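Local coordinates for potential RNA-dependent RNA polymerase (Human picobirnavirus, PDB 5I62), which catalyses RNA-templated RNA synthesis as a viral RNA-dependent RNA polymerase, serving both transcription and genome replication of this small double-stranded RNA virus, at residues A[180-184]-A[304-308]; A[129-133]-A[157-161]; A[486-490]-A[520-524]. All coordinates share one frame; numbering follows the deposited sequence.

Contact 1: residues A[180-184]-A[304-308]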
loop_
_atom_site.group_PDB
_atom_site.type_symbol
_atom_site.label_atom_id
_atom_site.label_comp_id
_atom_site.label_asym_id
_atom_site.label_seq_id
_atom_site.Cartn_x
_atom_site.Cartn_y
_atom_site.Cartn_z
ATOM N N GLY A 180 -24.896 3.661 -0.427
ATOM C CA GLY A 180 -23.465 3.736 -0.153
ATOM C C GLY A 180 -22.678 4.321 -1.319
ATOM O O GLY A 180 -22.984 4.089 -2.489
ATOM N N ALA A 181 -21.640 5.087 -0.983
ATOM C CA ALA A 181 -20.695 5.567 -1.977
ATOM C C ALA A 181 -19.326 5.733 -1.332
ATOM O O ALA A 181 -19.212 6.267 -0.225
ATOM C CB ALA A 181 -21.158 6.892 -2.600
ATOM N N ALA A 182 -18.285 5.295 -2.041
ATOM C CA ALA A 182 -16.938 5.688 -1.664
ATOM C C ALA A 182 -16.800 7.198 -1.816
ATOM O O ALA A 182 -17.484 7.828 -2.623
ATOM C CB ALA A 182 -15.885 4.986 -2.528
ATOM N N VAL A 183 -15.911 7.779 -1.035
ATOM C CA VAL A 183 -15.594 9.197 -1.156
ATOM C C VAL A 183 -14.208 9.330 -1.764
ATOM O O VAL A 183 -13.274 8.639 -1.344
ATOM C CB VAL A 183 -15.675 9.899 0.210
ATOM C CG1 VAL A 183 -15.037 11.282 0.145
ATOM C CG2 VAL A 183 -17.144 9.993 0.669
ATOM N N LEU A 184 -14.071 10.232 -2.745
ATOM C CA LEU A 184 -12.791 10.464 -3.412
ATOM C C LEU A 184 -11.796 11.060 -2.426
ATOM O O LEU A 184 -11.981 12.190 -1.957
ATOM C CB LEU A 184 -12.956 11.387 -4.614
ATOM C CG LEU A 184 -11.646 11.677 -5.374
ATOM C CD1 LEU A 184 -11.086 10.417 -6.045
ATOM C CD2 LEU A 184 -11.798 12.793 -6.401
ATOM N N ILE A 304 -18.797 -0.160 -6.338
ATOM C CA ILE A 304 -19.410 0.838 -5.442
ATOM C C ILE A 304 -19.413 2.204 -6.116
ATOM O O ILE A 304 -18.441 2.546 -6.821
ATOM C CB ILE A 304 -18.665 0.880 -4.090
ATOM C CG1 ILE A 304 -19.441 1.706 -3.039
ATOM C CG2 ILE A 304 -17.227 1.395 -4.265
ATOM C CD1 ILE A 304 -18.868 1.572 -1.643
ATOM N N PRO A 305 -20.486 3.001 -6.002
ATOM C CA PRO A 305 -20.461 4.348 -6.580
ATOM C C PRO A 305 -19.366 5.184 -5.933
ATOM O O PRO A 305 -18.872 4.867 -4.852
ATOM C CB PRO A 305 -21.861 4.907 -6.262
ATOM C CG PRO A 305 -22.727 3.660 -6.077
ATOM C CD PRO A 305 -21.807 2.678 -5.411
ATOM N N LEU A 306 -18.986 6.263 -6.616
ATOM C CA LEU A 306 -17.952 7.181 -6.145
ATOM C C LEU A 306 -18.503 8.592 -6.012
ATOM O O LEU A 306 -18.899 9.196 -7.012
ATOM C CB LEU A 306 -16.766 7.202 -7.105
ATOM C CG LEU A 306 -15.638 8.158 -6.734
ATOM C CD1 LEU A 306 -14.944 7.754 -5.409
ATOM C CD2 LEU A 306 -14.629 8.219 -7.881
ATOM N N ALA A 307 -18.477 9.132 -4.788
ATOM C CA ALA A 307 -18.813 10.536 -4.538
ATOM C C ALA A 307 -17.526 11.346 -4.685
ATOM O O ALA A 307 -16.639 11.281 -3.837
ATOM C CB ALA A 307 -19.434 10.711 -3.156
ATOM N N TYR A 308 -17.412 12.112 -5.765
ATOM C CA TYR A 308 -16.172 12.823 -6.051
ATOM C C TYR A 308 -16.289 14.332 -5.863
ATOM O O TYR A 308 -15.274 15.035 -5.940
ATOM C CB TYR A 308 -15.686 12.505 -7.474
ATOM C CG TYR A 308 -16.685 12.842 -8.563
ATOM C CD1 TYR A 308 -16.670 14.086 -9.185
ATOM C CD2 TYR A 308 -17.628 11.909 -8.981
ATOM C CE1 TYR A 308 -17.573 14.399 -10.179
ATOM C CE2 TYR A 308 -18.541 12.207 -9.979
ATOM C CZ TYR A 308 -18.506 13.456 -10.576
ATOM O OH TYR A 308 -19.415 13.766 -11.563
#
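Leu184 reaches across to Tyr308 at the leading end of two strands that run side by side in the same direction. Its CB lies 3.8 Å from Tyr308 CA and 4.2 Å from Leu306 CD1, so the chain is flanked from its first carbon. With CG anti to the backbone N (chi1 -180°), the fork swings outward and CD2 alone turns back, to 4.0 Å from Tyr308 CB, the side chains crossing obliquely. The side chain also touches Ile92 of helix 89-97 and Val202 of strand 199-205. The backbone pairing is that of a parallel sheet, the axes of 182-184 and 306-308 diverging by 28°. Ala182 straddles Leu306, its N donating to Pro305 O (2.9 Å) and its O receiving Ala307 N (2.7 Å, almost straight at 167°). Ala307 in turn straddles Val183 by accepting Leu184 N at its O (3.0 Å). This joins strand 176-189 to 306-309, the latter inside the catalytic region and probably part of the polymerase fingers. On the face of Ala182 and Leu306, Trp204 covers both residues. Toward the start of the pair, Ile304 lays CD1 against Ala182 N at 3.8 Å, while the Pro305 ring edges up to Gly180 O.

Contact 2: residues A[129-133]-A[157-161]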
loop_
_atom_site.group_PDB
_atom_site.type_symbol
_atom_site.label_atom_id
_atom_site.label_comp_id
_atom_site.label_asym_id
_atom_site.label_seq_id
_atom_site.Cartn_x
_atom_site.Cartn_y
_atom_site.Cartn_z
ATOM N N GLU A 129 -19.637 -9.251 13.016
ATOM C CA GLU A 129 -19.463 -7.813 12.854
ATOM C C GLU A 129 -18.895 -7.179 14.121
ATOM O O GLU A 129 -18.013 -6.317 14.047
ATOM C CB GLU A 129 -20.783 -7.157 12.431
ATOM C CG GLU A 129 -21.164 -7.560 11.013
ATOM C CD GLU A 129 -22.401 -6.880 10.458
ATOM O OE1 GLU A 129 -23.075 -6.105 11.174
ATOM O OE2 GLU A 129 -22.690 -7.138 9.267
ATOM N N VAL A 130 -19.358 -7.619 15.291
ATOM C CA VAL A 130 -18.890 -7.024 16.541
ATOM C C VAL A 130 -17.412 -7.319 16.752
ATOM O O VAL A 130 -16.625 -6.427 17.095
ATOM C CB VAL A 130 -19.723 -7.523 17.738
ATOM C CG1 VAL A 130 -19.108 -7.028 19.041
ATOM C CG2 VAL A 130 -21.158 -7.043 17.634
ATOM N N ASN A 131 -17.019 -8.583 16.581
ATOM C CA ASN A 131 -15.617 -8.943 16.772
ATOM C C ASN A 131 -14.734 -8.237 15.752
ATOM O O ASN A 131 -13.645 -7.751 16.089
ATOM C CB ASN A 131 -15.454 -10.461 16.707
ATOM C CG ASN A 131 -16.133 -11.163 17.876
ATOM O OD1 ASN A 131 -16.237 -10.597 18.966
ATOM N ND2 ASN A 131 -16.615 -12.388 17.650
ATOM N N THR A 132 -15.216 -8.129 14.510
ATOM C CA THR A 132 -14.468 -7.434 13.467
ATOM C C THR A 132 -14.263 -5.965 13.813
ATOM O O THR A 132 -13.149 -5.440 13.710
ATOM C CB THR A 132 -15.204 -7.570 12.127
ATOM O OG1 THR A 132 -15.359 -8.952 11.806
ATOM C CG2 THR A 132 -14.439 -6.871 11.024
ATOM N N VAL A 133 -15.340 -5.277 14.199
ATOM C CA VAL A 133 -15.231 -3.875 14.594
ATOM C C VAL A 133 -14.251 -3.718 15.753
ATOM O O VAL A 133 -13.489 -2.748 15.805
ATOM C CB VAL A 133 -16.617 -3.301 14.956
ATOM C CG1 VAL A 133 -16.481 -1.913 15.597
ATOM C CG2 VAL A 133 -17.510 -3.236 13.728
ATOM N N THR A 157 -23.981 2.027 13.197
ATOM C CA THR A 157 -23.571 1.319 11.992
ATOM C C THR A 157 -23.925 -0.159 12.031
ATOM O O THR A 157 -24.444 -0.700 11.049
ATOM C CB THR A 157 -22.062 1.496 11.761
ATOM O OG1 THR A 157 -21.772 2.881 11.623
ATOM C CG2 THR A 157 -21.616 0.785 10.462
ATOM N N ILE A 158 -23.650 -0.829 13.143
ATOM C CA ILE A 158 -23.933 -2.259 13.241
ATOM C C ILE A 158 -25.211 -2.513 14.054
ATOM O O ILE A 158 -25.543 -1.729 14.922
ATOM C CB ILE A 158 -22.732 -3.015 13.835
ATOM C CG1 ILE A 158 -22.401 -2.516 15.233
ATOM C CG2 ILE A 158 -21.510 -2.878 12.926
ATOM C CD1 ILE A 158 -21.299 -3.353 15.921
ATOM N N PRO A 159 -25.933 -3.612 13.763
ATOM C CA PRO A 159 -25.623 -4.561 12.693
ATOM C C PRO A 159 -25.907 -3.965 11.320
ATOM O O PRO A 159 -26.777 -3.092 11.191
ATOM C CB PRO A 159 -26.552 -5.741 12.996
ATOM C CG PRO A 159 -27.755 -5.078 13.588
ATOM C CD PRO A 159 -27.186 -3.974 14.457
ATOM N N CYS A 160 -25.163 -4.407 10.313
ATOM C CA CYS A 160 -25.292 -3.854 8.978
ATOM C C CYS A 160 -25.321 -4.974 7.946
ATOM O O CYS A 160 -24.831 -6.079 8.173
ATOM C CB CYS A 160 -24.167 -2.847 8.654
ATOM S SG CYS A 160 -22.470 -3.492 8.770
ATOM N N ASP A 161 -25.942 -4.655 6.815
ATOM C CA ASP A 161 -26.066 -5.532 5.661
ATOM C C ASP A 161 -25.823 -4.653 4.449
ATOM O O ASP A 161 -26.461 -3.602 4.329
ATOM C CB ASP A 161 -27.455 -6.178 5.606
ATOM C CG ASP A 161 -27.632 -7.113 4.413
ATOM O OD1 ASP A 161 -26.651 -7.769 4.008
ATOM O OD2 ASP A 161 -28.759 -7.189 3.883
#
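The carboxylate of Glu129 meets the backbone of Cys160 with its two oxygens foremost: Cys160 N, Cys160 O and Pro159 CA all lie close to its plane, beyond the oxygens, while Cys160 SG stands over one face, 3.6 Å from OE1 and nearly as close to OE2. Ile158 CG2 lies on that same side, out beyond OE1 at 4.0 Å. OE1 accepts the Cys160 N-H through its syn lone pair, at 2.8 Å and 162°, and has Pro159 CA as a further close neighbour, at 3.3 Å. OE2 stands 2.6 Å from Cys160 O. Glu129 gets there by an extended chain: CG is anti to the carbonyl carbon (chi1 -69°), and the straight run beyond it projects the acid from the first turn of helix 129-135.

The receiving backbone is the turn between helix 150-157 and strand 160-165, where the Ile158-Pro159 peptide is cis. Here the chain enters a strand of the mixed sheet, and the acid bonds at that strand's first residue. Pro159 also bonds through its backbone to Asn174, and Asp161, the next strand residue, forms a salt bridge with Arg296.

Beside the carboxylate, Ile158 supplies the apolar part. Its CD1 meets Val130 CG2 at 4.1 Å, the two side chains crossing at about a right angle, while the other branch, CG2, meets Val133 CG2, also at 4.1 Å. Ile212 of helix 208-228 packs on Val133 as well.

Contact 3: residues A[486-490]-A[520-524]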
loop_
_atom_site.group_PDB
_atom_site.type_symbol
_atom_site.label_atom_id
_atom_site.label_comp_id
_atom_site.label_asym_id
_atom_site.label_seq_id
_atom_site.Cartn_x
_atom_site.Cartn_y
_atom_site.Cartn_z
ATOM N N ILE A 486 9.610 5.913 24.837
ATOM C CA ILE A 486 9.255 6.143 23.438
ATOM C C ILE A 486 7.997 5.376 23.047
ATOM O O ILE A 486 7.164 5.885 22.285
ATOM C CB ILE A 486 10.440 5.823 22.507
ATOM C CG1 ILE A 486 10.066 6.162 21.069
ATOM C CG2 ILE A 486 10.860 4.374 22.596
ATOM C CD1 ILE A 486 10.444 7.541 20.651
ATOM N N ALA A 487 7.828 4.151 23.550
ATOM C CA ALA A 487 6.570 3.446 23.316
ATOM C C ALA A 487 5.390 4.277 23.815
ATOM O O ALA A 487 4.371 4.410 23.126
ATOM C CB ALA A 487 6.600 2.068 23.982
ATOM N N GLY A 488 5.545 4.895 24.989
ATOM C CA GLY A 488 4.483 5.728 25.530
ATOM C C GLY A 488 4.213 6.963 24.688
ATOM O O GLY A 488 3.068 7.236 24.322
ATOM N N GLU A 489 5.264 7.739 24.384
ATOM C CA GLU A 489 5.092 8.907 23.523
ATOM C C GLU A 489 4.447 8.515 22.201
ATOM O O GLU A 489 3.602 9.251 21.671
ATOM C CB GLU A 489 6.431 9.591 23.270
ATOM C CG GLU A 489 7.198 10.029 24.509
ATOM C CD GLU A 489 6.601 11.256 25.197
ATOM O OE1 GLU A 489 7.390 12.121 25.653
ATOM O OE2 GLU A 489 5.356 11.368 25.286
ATOM N N ALA A 490 4.808 7.340 21.678
ATOM C CA ALA A 490 4.202 6.843 20.449
ATOM C C ALA A 490 2.696 6.667 20.597
ATOM O O ALA A 490 1.942 6.942 19.656
ATOM C CB ALA A 490 4.859 5.523 20.042
ATOM N N GLY A 520 6.172 -1.583 18.126
ATOM C CA GLY A 520 7.481 -2.158 18.387
ATOM C C GLY A 520 8.599 -1.124 18.423
ATOM O O GLY A 520 9.775 -1.465 18.243
ATOM N N ILE A 521 8.235 0.137 18.681
ATOM C CA ILE A 521 9.193 1.228 18.513
ATOM C C ILE A 521 10.344 1.113 19.502
ATOM O O ILE A 521 11.483 1.471 19.181
ATOM C CB ILE A 521 8.504 2.596 18.630
ATOM C CG1 ILE A 521 9.511 3.691 18.278
ATOM C CG2 ILE A 521 7.962 2.809 20.034
ATOM C CD1 ILE A 521 8.889 5.040 17.979
ATOM N N GLU A 522 10.076 0.635 20.720
ATOM C CA GLU A 522 11.162 0.510 21.691
ATOM C C GLU A 522 12.269 -0.400 21.164
ATOM O O GLU A 522 13.430 -0.263 21.562
ATOM C CB GLU A 522 10.633 0.006 23.034
ATOM C CG GLU A 522 11.302 0.677 24.238
ATOM C CD GLU A 522 10.360 0.875 25.421
ATOM O OE1 GLU A 522 9.956 -0.146 26.022
ATOM O OE2 GLU A 522 10.024 2.044 25.747
ATOM N N ASN A 523 11.942 -1.287 20.229
ATOM C CA ASN A 523 12.900 -2.235 19.676
ATOM C C ASN A 523 13.554 -1.759 18.382
ATOM O O ASN A 523 14.366 -2.498 17.811
ATOM C CB ASN A 523 12.218 -3.587 19.430
ATOM C CG ASN A 523 13.215 -4.733 19.319
ATOM O OD1 ASN A 523 14.084 -4.895 20.185
ATOM N ND2 ASN A 523 13.098 -5.530 18.250
ATOM N N TRP A 524 13.239 -0.557 17.900
ATOM C CA TRP A 524 13.807 -0.114 16.628
ATOM C C TRP A 524 15.316 0.085 16.735
ATOM O O TRP A 524 15.833 0.530 17.766
ATOM C CB TRP A 524 13.148 1.187 16.158
ATOM C CG TRP A 524 11.736 1.052 15.681
ATOM C CD1 TRP A 524 10.989 -0.091 15.620
ATOM C CD2 TRP A 524 10.899 2.105 15.187
ATOM N NE1 TRP A 524 9.739 0.188 15.123
ATOM C CE2 TRP A 524 9.658 1.528 14.849
ATOM C CE3 TRP A 524 11.079 3.479 15.000
ATOM C CZ2 TRP A 524 8.605 2.276 14.338
ATOM C CZ3 TRP A 524 10.035 4.219 14.494
ATOM C CH2 TRP A 524 8.810 3.617 14.169
#
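Ile521 drives its side chain against the helix that carries Ile486, Ala487 and Ala490, and this is where the contact is tight. Its CD1 sits 3.5 Å from Ile486 CG1, closer than usual for two carbons, with the two isoleucines crossing at about a right angle. Ile486 also has an unusual chi2 of 92°, away from the staggered values, consistent with crowding here. The other branch of Ile521 is pressed onto the helix backbone: CG2 lies 3.6 Å from Ala487 CA and 4.1 Å from Ala490 CB, the small alanines letting it approach so near. Behind, Ile521 CG1 rests on a face of the Trp524 ring, 3.6 Å above its plane and toward the rim. Leu445 of helix 441-451 touches both isoleucines, extending the apolar cluster.

The outer side is looser and exposed. Glu522, bent at chi2, folds back toward the helix, yet OE2 comes no nearer to Ala487 N than 3.8 Å, and Ile486 CG2 and Ala487 CB pack loosely beside its carboxylate. No hydrogen bond joins the two segments.

Between them residues 493-519 are not modelled, so the contact brings together the ordered ends of a stretch that is probably flexible. The arrangement is a short helix packed against a 3-10 turn, which leads through Trp524, at the N-cap position, into the C-terminal helix 525-532.

Contact 1 is buried, contact 2 partly so, and contact 3 lies at the surface. Contacts 1 and 2 serve the same mixed sheet, their nearest atoms about 9 Å apart: the first joins two of its strands, the second fixes a helix to the beginning of another. Contact 3 is not part of that sheet, its centre 37 Å from that of contact 1 and 31 Å from that of contact 2. Chemistry follows place. Backbone hydrogen bonds dominate within the sheet, a side-chain acid takes over where helix meets strand, and at the surface near the C-terminus the contact is mainly between apolar carbons, with no hydrogen bond across it.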